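Side-chain contacts in putative Glycosidase (Bacteroides thetaiotaomicron, PDB 3R67), which is a putative glycosidase of unestablished function, probably with a five-bladed beta-propeller fold: residues Q18-E21 against G22-I26; K185-G189 against K190-A194; A56-D60 against G61-V65; I253-K257 against G258-L262. All coordinates share one frame; numbering follows the deposited sequence. Where two conformers were deposited one is given.

Contact 1. Residues Q18-E21 against G22-I26; sequences QRPE and GINPI
P20 and I23 face each other across a surface bend of the chain. The pyrrolidine ring and the isoleucine side chain cross at about a right angle. Ring atom CG of P20 lies 3.8 Å from I23 CB and 3.9 Å from I23 CG2. A second touch joins P20 CB to I23 CG1, also at 3.9 Å. With CG1 of I23 beside its own backbone N (chi1 -70°), both branches meet the proline, CG2 at the ring CG and CG1 at CB. E21 takes part through its backbone rather than its carboxylate. Its carbonyl O lies 3.4 Å from I23 CG1 and 4.1 Å from I23 CD1.

No direct hydrogen bond closes the bend. A water does so instead. It donates to P20 O at 2.6 Å and accepts from the backbone N of N24 at 3.1 Å. G22 turns the chain with a positive phi (58°).

This is an irregular loop ahead of strand 35-37, lying against strands 334-341 and 345-351, with I23 on V348 and both P20 and I23 on L93. N24 sets its amide beside the proline, with ND2 4.0 Å from P20 CD. Its OD1 accepts from the backbone N of V348, which fixes the side chain to strand 345-351. R19 sends its guanidinium group away from the bend, where NH2 forms a salt bridge with E313.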
loop_
_atom_site.group_PDB
_atom_site.type_symbol
_atom_site.label_atom_id
_atom_site.label_comp_id
_atom_site.label_asym_id
_atom_site.label_seq_id
_atom_site.Cartn_x
_atom_site.Cartn_y
_atom_site.Cartn_z
ATOM N N GLN A 18 17.053 -6.422 -2.178
ATOM C CA GLN A 18 18.222 -5.940 -1.446
ATOM C C GLN A 18 18.226 -4.433 -1.301
ATOM O O GLN A 18 17.815 -3.710 -2.216
ATOM C CB GLN A 18 19.506 -6.372 -2.182
ATOM C CG GLN A 18 19.657 -7.889 -2.381
ATOM C CD GLN A 18 19.759 -8.675 -1.092
ATOM O OE1 GLN A 18 20.346 -8.224 -0.097
ATOM N NE2 GLN A 18 19.244 -9.902 -1.111
ATOM N N ARG A 19 18.724 -3.956 -0.156
ATOM C CA ARG A 19 18.847 -2.527 0.135
ATOM C C ARG A 19 19.997 -1.930 -0.685
ATOM O O ARG A 19 21.140 -2.358 -0.518
ATOM C CB ARG A 19 19.066 -2.292 1.652
ATOM C CG ARG A 19 17.848 -2.568 2.504
ATOM C CD ARG A 19 18.198 -2.872 3.948
ATOM N NE ARG A 19 16.997 -3.167 4.743
ATOM C CZ ARG A 19 16.416 -4.359 4.836
ATOM N NH1 ARG A 19 16.884 -5.391 4.144
ATOM N NH2 ARG A 19 15.335 -4.519 5.592
ATOM N N PRO A 20 19.724 -0.984 -1.615
ATOM C CA PRO A 20 20.827 -0.355 -2.363
ATOM C C PRO A 20 21.660 0.517 -1.430
ATOM O O PRO A 20 21.088 1.188 -0.554
ATOM C CB PRO A 20 20.110 0.460 -3.435
ATOM C CG PRO A 20 18.783 0.760 -2.851
ATOM C CD PRO A 20 18.428 -0.332 -1.911
ATOM N N GLU A 21 22.991 0.486 -1.586
ATOM C CA GLU A 21 23.940 1.167 -0.698
ATOM C C GLU A 21 23.822 2.685 -0.795
ATOM O O GLU A 21 23.715 3.236 -1.905
ATOM C CB GLU A 21 25.400 0.750 -0.994
ATOM C CG GLU A 21 25.690 -0.733 -0.816
ATOM C CD GLU A 21 25.114 -1.695 -1.840
ATOM O OE1 GLU A 21 24.770 -1.250 -2.960
ATOM O OE2 GLU A 21 25.099 -2.914 -1.549
ATOM N N GLY A 22 23.828 3.311 0.390
ATOM C CA GLY A 22 23.757 4.745 0.619
ATOM C C GLY A 22 22.547 5.458 0.068
ATOM O O GLY A 22 22.595 6.669 -0.088
ATOM N N ILE A 23 21.437 4.755 -0.161
ATOM C CA ILE A 23 20.245 5.341 -0.779
ATOM C C ILE A 23 19.118 5.659 0.239
ATOM O O ILE A 23 18.452 6.691 0.085
ATOM C CB ILE A 23 19.725 4.335 -1.859
ATOM C CG1 ILE A 23 20.694 4.272 -3.058
ATOM C CG2 ILE A 23 18.302 4.618 -2.349
ATOM C CD1 ILE A 23 21.016 5.613 -3.820
ATOM N N ASN A 24 18.882 4.782 1.223
ATOM C CA ASN A 24 17.758 4.920 2.143
ATOM C C ASN A 24 18.094 5.765 3.390
ATOM O O ASN A 24 19.207 5.698 3.890
ATOM C CB ASN A 24 17.280 3.539 2.579
ATOM C CG ASN A 24 16.688 2.766 1.436
ATOM O OD1 ASN A 24 15.934 3.311 0.630
ATOM N ND2 ASN A 24 16.933 1.460 1.387
ATOM N N PRO A 25 17.129 6.575 3.904
ATOM C CA PRO A 25 15.742 6.761 3.405
ATOM C C PRO A 25 15.696 7.612 2.151
ATOM O O PRO A 25 16.475 8.535 1.977
ATOM C CB PRO A 25 15.038 7.469 4.568
ATOM C CG PRO A 25 16.123 8.209 5.283
ATOM C CD PRO A 25 17.390 7.399 5.106
ATOM N N ILE A 26 14.778 7.284 1.270
ATOM C CA ILE A 26 14.586 8.071 0.063
ATOM C C ILE A 26 13.685 9.301 0.391
ATOM O O ILE A 26 13.786 10.303 -0.297
ATOM C CB ILE A 26 14.024 7.231 -1.116
ATOM C CG1 ILE A 26 12.622 6.646 -0.826
ATOM C CG2 ILE A 26 15.012 6.125 -1.491
ATOM C CD1 ILE A 26 11.799 6.340 -2.051
HETATM O O HOH W 1 20.314 2.120 1.758
#

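Contact 2. Residues K185-G189 against K190-A194; sequences KLVDG and KQVIA
V187 and V192 cross at about a right angle on one face of a tight beta hairpin, CG2 to CG2 at 3.8 Å. In V187, CG1 is anti to the backbone N (chi1 176°); the other branch, CG2, stands beside that N and makes the contact. K185 lies on the same face. Its CG sits between the backbone N and the carbonyl carbon (chi1 67°), and the chain beyond is fully extended. That course carries CG and CD past the methyl of A194, each 3.9 Å from A194 CB. The aliphatic part of the lysine does the touching. K190 starts on this face too, but only its CB comes close, 3.4 Å from V187 O.

The other face holds L186 and Q191. L186 CD2 touches Q191 CB at 3.8 Å, and W335 packs on both residues.

Strands 180-187 and 190-196 are joined by a type I' turn from V187 to K190, with D188 and G189 both at positive phi. Two backbone pairs hold the hairpin, K185 with V192 and V187 with K190. The bond from V187 N to K190 O is 2.8 Å long and nearly straight. The return bond runs from K190 N to V187 O. The backbone bonds therefore set the register, and the carbon contacts, including those of the K185 chain, add packing without any polar pairing of side chains across the hairpin.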
loop_
_atom_site.group_PDB
_atom_site.type_symbol
_atom_site.label_atom_id
_atom_site.label_comp_id
_atom_site.label_asym_id
_atom_site.label_seq_id
_atom_site.Cartn_x
_atom_site.Cartn_y
_atom_site.Cartn_z
ATOM N N LYS A 185 -0.299 -6.938 -14.488
ATOM C CA LYS A 185 0.532 -7.832 -15.292
ATOM C C LYS A 185 1.470 -7.003 -16.137
ATOM O O LYS A 185 1.196 -5.824 -16.368
ATOM C CB LYS A 185 -0.318 -8.787 -16.180
ATOM C CG LYS A 185 -1.104 -8.102 -17.303
ATOM C CD LYS A 185 -1.891 -9.099 -18.110
ATOM C CE LYS A 185 -2.660 -8.423 -19.212
ATOM N NZ LYS A 185 -3.452 -9.398 -20.009
ATOM N N LEU A 186 2.549 -7.623 -16.632
ATOM C CA LEU A 186 3.443 -6.955 -17.567
ATOM C C LEU A 186 2.967 -7.190 -18.990
ATOM O O LEU A 186 2.703 -8.325 -19.389
ATOM C CB LEU A 186 4.919 -7.389 -17.434
ATOM C CG LEU A 186 5.680 -7.059 -16.158
ATOM C CD1 LEU A 186 7.129 -7.526 -16.282
ATOM C CD2 LEU A 186 5.673 -5.551 -15.877
ATOM N N VAL A 187 2.845 -6.109 -19.742
ATOM C CA VAL A 187 2.523 -6.111 -21.166
ATOM C C VAL A 187 3.647 -5.304 -21.824
ATOM O O VAL A 187 3.765 -4.100 -21.567
ATOM C CB VAL A 187 1.090 -5.610 -21.506
ATOM C CG1 VAL A 187 0.877 -5.548 -23.021
ATOM C CG2 VAL A 187 0.034 -6.492 -20.850
ATOM N N ASP A 188 4.536 -6.002 -22.574
ATOM C CA ASP A 188 5.702 -5.442 -23.267
ATOM C C ASP A 188 6.580 -4.630 -22.279
ATOM O O ASP A 188 7.010 -3.516 -22.583
ATOM C CB ASP A 188 5.255 -4.567 -24.465
ATOM C CG ASP A 188 4.491 -5.340 -25.527
ATOM O OD1 ASP A 188 4.927 -6.472 -25.870
ATOM O OD2 ASP A 188 3.506 -4.784 -26.074
ATOM N N GLY A 189 6.820 -5.211 -21.107
ATOM C CA GLY A 189 7.621 -4.587 -20.056
ATOM C C GLY A 189 6.927 -3.501 -19.253
ATOM O O GLY A 189 7.535 -2.933 -18.341
ATOM N N LYS A 190 5.652 -3.191 -19.573
ATOM C CA LYS A 190 4.907 -2.157 -18.859
ATOM C C LYS A 190 3.879 -2.836 -17.933
ATOM O O LYS A 190 3.145 -3.731 -18.367
ATOM C CB LYS A 190 4.242 -1.168 -19.841
ATOM C CG LYS A 190 3.757 0.113 -19.132
ATOM C CD LYS A 190 3.189 1.207 -20.037
ATOM C CE LYS A 190 1.843 0.887 -20.603
ATOM N NZ LYS A 190 1.293 2.035 -21.364
ATOM N N GLN A 191 3.840 -2.408 -16.660
ATOM C CA GLN A 191 2.952 -2.964 -15.649
ATOM C C GLN A 191 1.615 -2.260 -15.732
ATOM O O GLN A 191 1.527 -1.043 -15.524
ATOM C CB GLN A 191 3.577 -2.841 -14.254
ATOM C CG GLN A 191 2.800 -3.556 -13.155
ATOM C CD GLN A 191 3.515 -3.492 -11.840
ATOM O OE1 GLN A 191 4.474 -2.726 -11.649
ATOM N NE2 GLN A 191 3.027 -4.274 -10.886
ATOM N N VAL A 192 0.569 -3.031 -16.081
ATOM C CA VAL A 192 -0.771 -2.494 -16.272
ATOM C C VAL A 192 -1.799 -3.315 -15.481
ATOM O O VAL A 192 -1.561 -4.483 -15.181
ATOM C CB VAL A 192 -1.149 -2.453 -17.786
ATOM C CG1 VAL A 192 -0.266 -1.456 -18.560
ATOM C CG2 VAL A 192 -1.119 -3.845 -18.431
ATOM N N ILE A 193 -2.963 -2.710 -15.201
ATOM C CA ILE A 193 -4.082 -3.378 -14.533
ATOM C C ILE A 193 -4.589 -4.499 -15.462
ATOM O O ILE A 193 -4.861 -4.254 -16.639
ATOM C CB ILE A 193 -5.186 -2.353 -14.142
ATOM C CG1 ILE A 193 -4.641 -1.402 -13.030
ATOM C CG2 ILE A 193 -6.479 -3.076 -13.697
ATOM C CD1 ILE A 193 -5.579 -0.190 -12.599
ATOM N N ALA A 194 -4.651 -5.738 -14.924
ATOM C CA ALA A 194 -5.063 -6.938 -15.665
ATOM C C ALA A 194 -6.576 -7.205 -15.560
ATOM O O ALA A 194 -7.182 -7.020 -14.504
ATOM C CB ALA A 194 -4.306 -8.153 -15.147
#

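Contact 3. Residues A56-D60 against G61-V65; sequences ATIYD and GKVVV. With EDO (1,2-ethanediol), chain K.
I58 CD1 meets V63 CG2 at 3.7 Å, the two side chains lying oblique to each other. I58 has CG1 beside its backbone N (chi1 -53°), and the bend at chi2 carries CD1 across to the valine. Apolar pairs like this lie on both faces of the hairpin. Farther from the turn on the I58 face, A56 CB approaches V65 CG2 at 4.2 Å. Strands 323-331 and 334-341 cover these residues, with V329 on A56 and I58, and Y338 on V63 and V65. On the other face, Y59 CB touches V64 CG2 at 4.0 Å. The Y59 ring swings out toward Y86 and L154, and D60 CB lies over the rim of one ring face.

Strands 50-59 and 62-70 form a beta hairpin within a four-stranded antiparallel sheet, in which 50-59 is an outermost strand. This sheet is consistent with a blade of a beta-propeller. A type I' turn runs from Y59 to K62, and D60 and G61 both have positive phi.

Backbone hydrogen bonds pair T57 with V64 and Y59 with K62. The bond from V64 N to T57 O is almost linear at 178°. At the turn, K62 N donates to Y59 O. I58 O accepts from outside the hairpin, from Y132 OH.

One side-chain hydrogen bond reaches a bound 1,2-ethanediol. T57 OG1 is 3.0 Å from its O1, and either could donate. The same molecule is hydrogen-bonded to L328 O.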
loop_
_atom_site.group_PDB
_atom_site.type_symbol
_atom_site.label_atom_id
_atom_site.label_comp_id
_atom_site.label_asym_id
_atom_site.label_seq_id
_atom_site.Cartn_x
_atom_site.Cartn_y
_atom_site.Cartn_z
ATOM N N ALA A 56 3.724 3.675 -5.412
ATOM C CA ALA A 56 4.740 3.884 -6.452
ATOM C C ALA A 56 4.185 3.485 -7.790
ATOM O O ALA A 56 3.422 2.516 -7.875
ATOM C CB ALA A 56 6.004 3.108 -6.150
ATOM N N THR A 57 4.509 4.263 -8.831
ATOM C CA THR A 57 4.078 3.981 -10.197
ATOM C C THR A 57 5.095 4.619 -11.169
ATOM O O THR A 57 5.999 5.342 -10.729
ATOM C CB THR A 57 2.630 4.472 -10.419
ATOM O OG1 THR A 57 2.065 3.805 -11.552
ATOM C CG2 THR A 57 2.509 6.005 -10.484
ATOM N N ILE A 58 4.977 4.280 -12.462
ATOM C CA ILE A 58 5.793 4.822 -13.539
ATOM C C ILE A 58 4.955 5.880 -14.262
ATOM O O ILE A 58 3.832 5.595 -14.679
ATOM C CB ILE A 58 6.379 3.766 -14.544
ATOM C CG1 ILE A 58 7.164 2.597 -13.872
ATOM C CG2 ILE A 58 7.215 4.455 -15.662
ATOM C CD1 ILE A 58 8.467 2.959 -13.132
ATOM N N TYR A 59 5.495 7.098 -14.374
ATOM C CA TYR A 59 4.844 8.188 -15.070
ATOM C C TYR A 59 5.870 8.928 -15.878
ATOM O O TYR A 59 6.840 9.445 -15.317
ATOM C CB TYR A 59 4.086 9.134 -14.117
ATOM C CG TYR A 59 3.432 10.300 -14.836
ATOM C CD1 TYR A 59 2.341 10.102 -15.681
ATOM C CD2 TYR A 59 3.896 11.599 -14.663
ATOM C CE1 TYR A 59 1.766 11.161 -16.382
ATOM C CE2 TYR A 59 3.323 12.669 -15.350
ATOM C CZ TYR A 59 2.252 12.449 -16.198
ATOM O OH TYR A 59 1.674 13.513 -16.845
ATOM N N ASP A 60 5.671 8.938 -17.211
ATOM C CA ASP A 60 6.476 9.653 -18.194
ATOM C C ASP A 60 7.994 9.350 -17.992
ATOM O O ASP A 60 8.821 10.258 -17.873
ATOM C CB ASP A 60 6.166 11.162 -18.061
ATOM C CG ASP A 60 6.684 12.042 -19.154
ATOM O OD1 ASP A 60 6.780 11.558 -20.303
ATOM O OD2 ASP A 60 6.917 13.245 -18.883
ATOM N N GLY A 61 8.327 8.056 -17.962
ATOM C CA GLY A 61 9.698 7.559 -17.833
ATOM C C GLY A 61 10.351 7.730 -16.473
ATOM O O GLY A 61 11.550 7.465 -16.325
ATOM N N LYS A 62 9.563 8.144 -15.462
ATOM C CA LYS A 62 10.065 8.353 -14.106
ATOM C C LYS A 62 9.322 7.491 -13.092
ATOM O O LYS A 62 8.170 7.112 -13.312
ATOM C CB LYS A 62 9.956 9.842 -13.687
ATOM C CG LYS A 62 10.823 10.775 -14.524
ATOM C CD LYS A 62 10.769 12.224 -14.050
ATOM C CE LYS A 62 11.649 13.110 -14.896
ATOM N NZ LYS A 62 11.624 14.510 -14.435
ATOM N N VAL A 63 10.012 7.161 -11.999
ATOM C CA VAL A 63 9.414 6.478 -10.859
ATOM C C VAL A 63 8.797 7.565 -9.994
ATOM O O VAL A 63 9.505 8.493 -9.610
ATOM C CB VAL A 63 10.397 5.571 -10.065
ATOM C CG1 VAL A 63 9.688 4.917 -8.889
ATOM C CG2 VAL A 63 11.051 4.514 -10.963
ATOM N N VAL A 64 7.493 7.484 -9.714
ATOM C CA VAL A 64 6.826 8.472 -8.870
ATOM C C VAL A 64 6.361 7.774 -7.612
ATOM O O VAL A 64 5.672 6.764 -7.696
ATOM C CB VAL A 64 5.664 9.208 -9.584
ATOM C CG1 VAL A 64 4.914 10.129 -8.620
ATOM C CG2 VAL A 64 6.168 9.988 -10.787
ATOM N N VAL A 65 6.774 8.297 -6.451
ATOM C CA VAL A 65 6.416 7.776 -5.143
ATOM C C VAL A 65 5.457 8.791 -4.504
ATOM O O VAL A 65 5.782 9.982 -4.401
ATOM C CB VAL A 65 7.680 7.474 -4.271
ATOM C CG1 VAL A 65 7.344 7.349 -2.782
ATOM C CG2 VAL A 65 8.434 6.239 -4.774
HETATM C C1 EDO K . 2.508 0.290 -10.185
HETATM O O1 EDO K . 2.066 0.772 -11.454
HETATM C C2 EDO K . 1.900 -1.076 -9.884
HETATM O O2 EDO K . 2.601 -1.675 -8.781
#

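Contact 4. Residues I253-K257 against G258-L262; sequences IMTDK and GILLL
I253 and L260 form a hydrogen-bonded antiparallel pair, N to O in both directions, and the chain then reverses through a type I turn from T255 to G258. The T255 side chain works at this turn. Its OG1 occupies the place between the backbone N and the carbonyl carbon (chi1 75°), facing the partner strand. From there OG1 donates to G258 O at 2.8 Å. T255 N donates to the same oxygen, also at 2.8 Å, and the two donors arrive from opposite faces of the carbonyl plane. OG1 also accepts from K257 N at 3.3 Å, an ST turn. The return bond from G258 N to T255 O is weak. G258 has a positive phi (140°), with psi -170°.

The hairpin joins strands 245-255 and 258-266 of a mixed sheet. Strand 180-187 runs parallel beside the first of them, and strand 282-289 antiparallel beside the second.

The T255 methyl, CG2, meets L260 CB at 3.9 Å. I253 CG2 touches the same CB at 4.0 Å, so the leucine is met by two branched neighbours. W14 packs on T255 and L260. On the reverse face, in the conformer given, selenomethionine M254 lays CG against I259 CG1 at 3.8 Å. Both residues also touch I196 of strand 190-196.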
loop_
_atom_site.group_PDB
_atom_site.type_symbol
_atom_site.label_atom_id
_atom_site.label_comp_id
_atom_site.label_asym_id
_atom_site.label_seq_id
_atom_site.Cartn_x
_atom_site.Cartn_y
_atom_site.Cartn_z
ATOM N N ILE A 253 0.970 -8.925 -8.761
ATOM C CA ILE A 253 1.587 -9.028 -10.086
ATOM C C ILE A 253 1.462 -10.462 -10.605
ATOM O O ILE A 253 1.803 -11.417 -9.904
ATOM C CB ILE A 253 3.099 -8.551 -10.068
ATOM C CG1 ILE A 253 3.793 -8.627 -11.461
ATOM C CG2 ILE A 253 3.945 -9.224 -8.979
ATOM C CD1 ILE A 253 3.348 -7.554 -12.520
HETATM N N MSE A 254 0.956 -10.602 -11.838
HETATM C CA MSE A 254 0.851 -11.900 -12.508
HETATM C C MSE A 254 2.229 -12.339 -12.976
HETATM O O MSE A 254 2.932 -11.568 -13.632
HETATM C CB MSE A 254 -0.133 -11.851 -13.687
HETATM C CG MSE A 254 -1.572 -11.593 -13.276
HETATM SE SE MSE A 254 -2.823 -11.580 -14.791
HETATM C CE MSE A 254 -2.582 -13.449 -15.382
ATOM N N THR A 255 2.627 -13.561 -12.603
ATOM C CA THR A 255 3.930 -14.136 -12.952
ATOM C C THR A 255 3.696 -15.408 -13.767
ATOM O O THR A 255 2.546 -15.823 -13.926
ATOM C CB THR A 255 4.780 -14.406 -11.696
ATOM O OG1 THR A 255 4.277 -15.560 -11.013
ATOM C CG2 THR A 255 4.907 -13.185 -10.767
ATOM N N ASP A 256 4.778 -16.050 -14.250
ATOM C CA ASP A 256 4.686 -17.301 -15.005
ATOM C C ASP A 256 4.127 -18.456 -14.115
ATOM O O ASP A 256 3.612 -19.432 -14.663
ATOM C CB ASP A 256 6.070 -17.694 -15.592
ATOM C CG ASP A 256 7.216 -17.820 -14.590
ATOM O OD1 ASP A 256 7.246 -17.036 -13.610
ATOM O OD2 ASP A 256 8.144 -18.630 -14.841
ATOM N N LYS A 257 4.193 -18.318 -12.768
ATOM C CA LYS A 257 3.740 -19.352 -11.819
ATOM C C LYS A 257 2.327 -19.101 -11.240
ATOM O O LYS A 257 1.778 -19.980 -10.581
ATOM C CB LYS A 257 4.715 -19.452 -10.633
ATOM C CG LYS A 257 6.175 -19.732 -10.981
ATOM C CD LYS A 257 6.432 -21.067 -11.603
ATOM C CE LYS A 257 7.927 -21.203 -11.739
ATOM N NZ LYS A 257 8.337 -22.544 -12.185
ATOM N N GLY A 258 1.782 -17.916 -11.459
ATOM C CA GLY A 258 0.497 -17.502 -10.922
ATOM C C GLY A 258 0.540 -16.059 -10.457
ATOM O O GLY A 258 1.511 -15.342 -10.737
ATOM N N ILE A 259 -0.514 -15.613 -9.742
ATOM C CA ILE A 259 -0.612 -14.241 -9.246
ATOM C C ILE A 259 0.173 -14.133 -7.960
ATOM O O ILE A 259 -0.143 -14.818 -6.975
ATOM C CB ILE A 259 -2.096 -13.801 -9.062
ATOM C CG1 ILE A 259 -2.845 -13.815 -10.413
ATOM C CG2 ILE A 259 -2.182 -12.405 -8.392
ATOM C CD1 ILE A 259 -4.373 -13.656 -10.325
ATOM N N LEU A 260 1.182 -13.251 -7.948
ATOM C CA LEU A 260 2.010 -13.038 -6.766
ATOM C C LEU A 260 1.479 -11.861 -5.949
ATOM O O LEU A 260 1.345 -10.744 -6.448
ATOM C CB LEU A 260 3.477 -12.806 -7.165
ATOM C CG LEU A 260 4.499 -12.638 -6.043
ATOM C CD1 LEU A 260 4.568 -13.870 -5.148
ATOM C CD2 LEU A 260 5.868 -12.308 -6.595
ATOM N N LEU A 261 1.155 -12.134 -4.679
ATOM C CA LEU A 261 0.705 -11.111 -3.750
ATOM C C LEU A 261 1.747 -10.930 -2.648
ATOM O O LEU A 261 1.965 -11.840 -1.845
ATOM C CB LEU A 261 -0.683 -11.439 -3.145
ATOM C CG LEU A 261 -1.173 -10.501 -2.014
ATOM C CD1 LEU A 261 -1.550 -9.123 -2.545
ATOM C CD2 LEU A 261 -2.360 -11.091 -1.288
ATOM N N LEU A 262 2.401 -9.762 -2.652
ATOM C CA LEU A 262 3.352 -9.353 -1.618
ATOM C C LEU A 262 2.556 -8.691 -0.503
ATOM O O LEU A 262 1.742 -7.797 -0.765
ATOM C CB LEU A 262 4.474 -8.429 -2.155
ATOM C CG LEU A 262 5.684 -9.041 -2.890
ATOM C CD1 LEU A 262 5.296 -9.636 -4.201
ATOM C CD2 LEU A 262 6.745 -7.971 -3.167
#

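Contacts 2, 3 and 4 are hairpins, and contact 1 is a surface loop. Contacts 2 and 4 belong to one sheet, their centres about 12 Å apart, and they touch. K185 CA packs on I253 CD1 at 4.0 Å, and K185 CB on M254 CB, also at 4.0 Å. Contact 3 lies in another sheet. Its centre is about 14 Å from that of contact 2, with nearest atoms about 6 Å apart. The nearest atoms of contacts 1 and 3 are about 4 Å apart, without touching. The 1,2-ethanediol at T57, probably from the crystallisation liquor, lies between contacts 2 and 3. The Q191 side chain comes within about 3 Å of it.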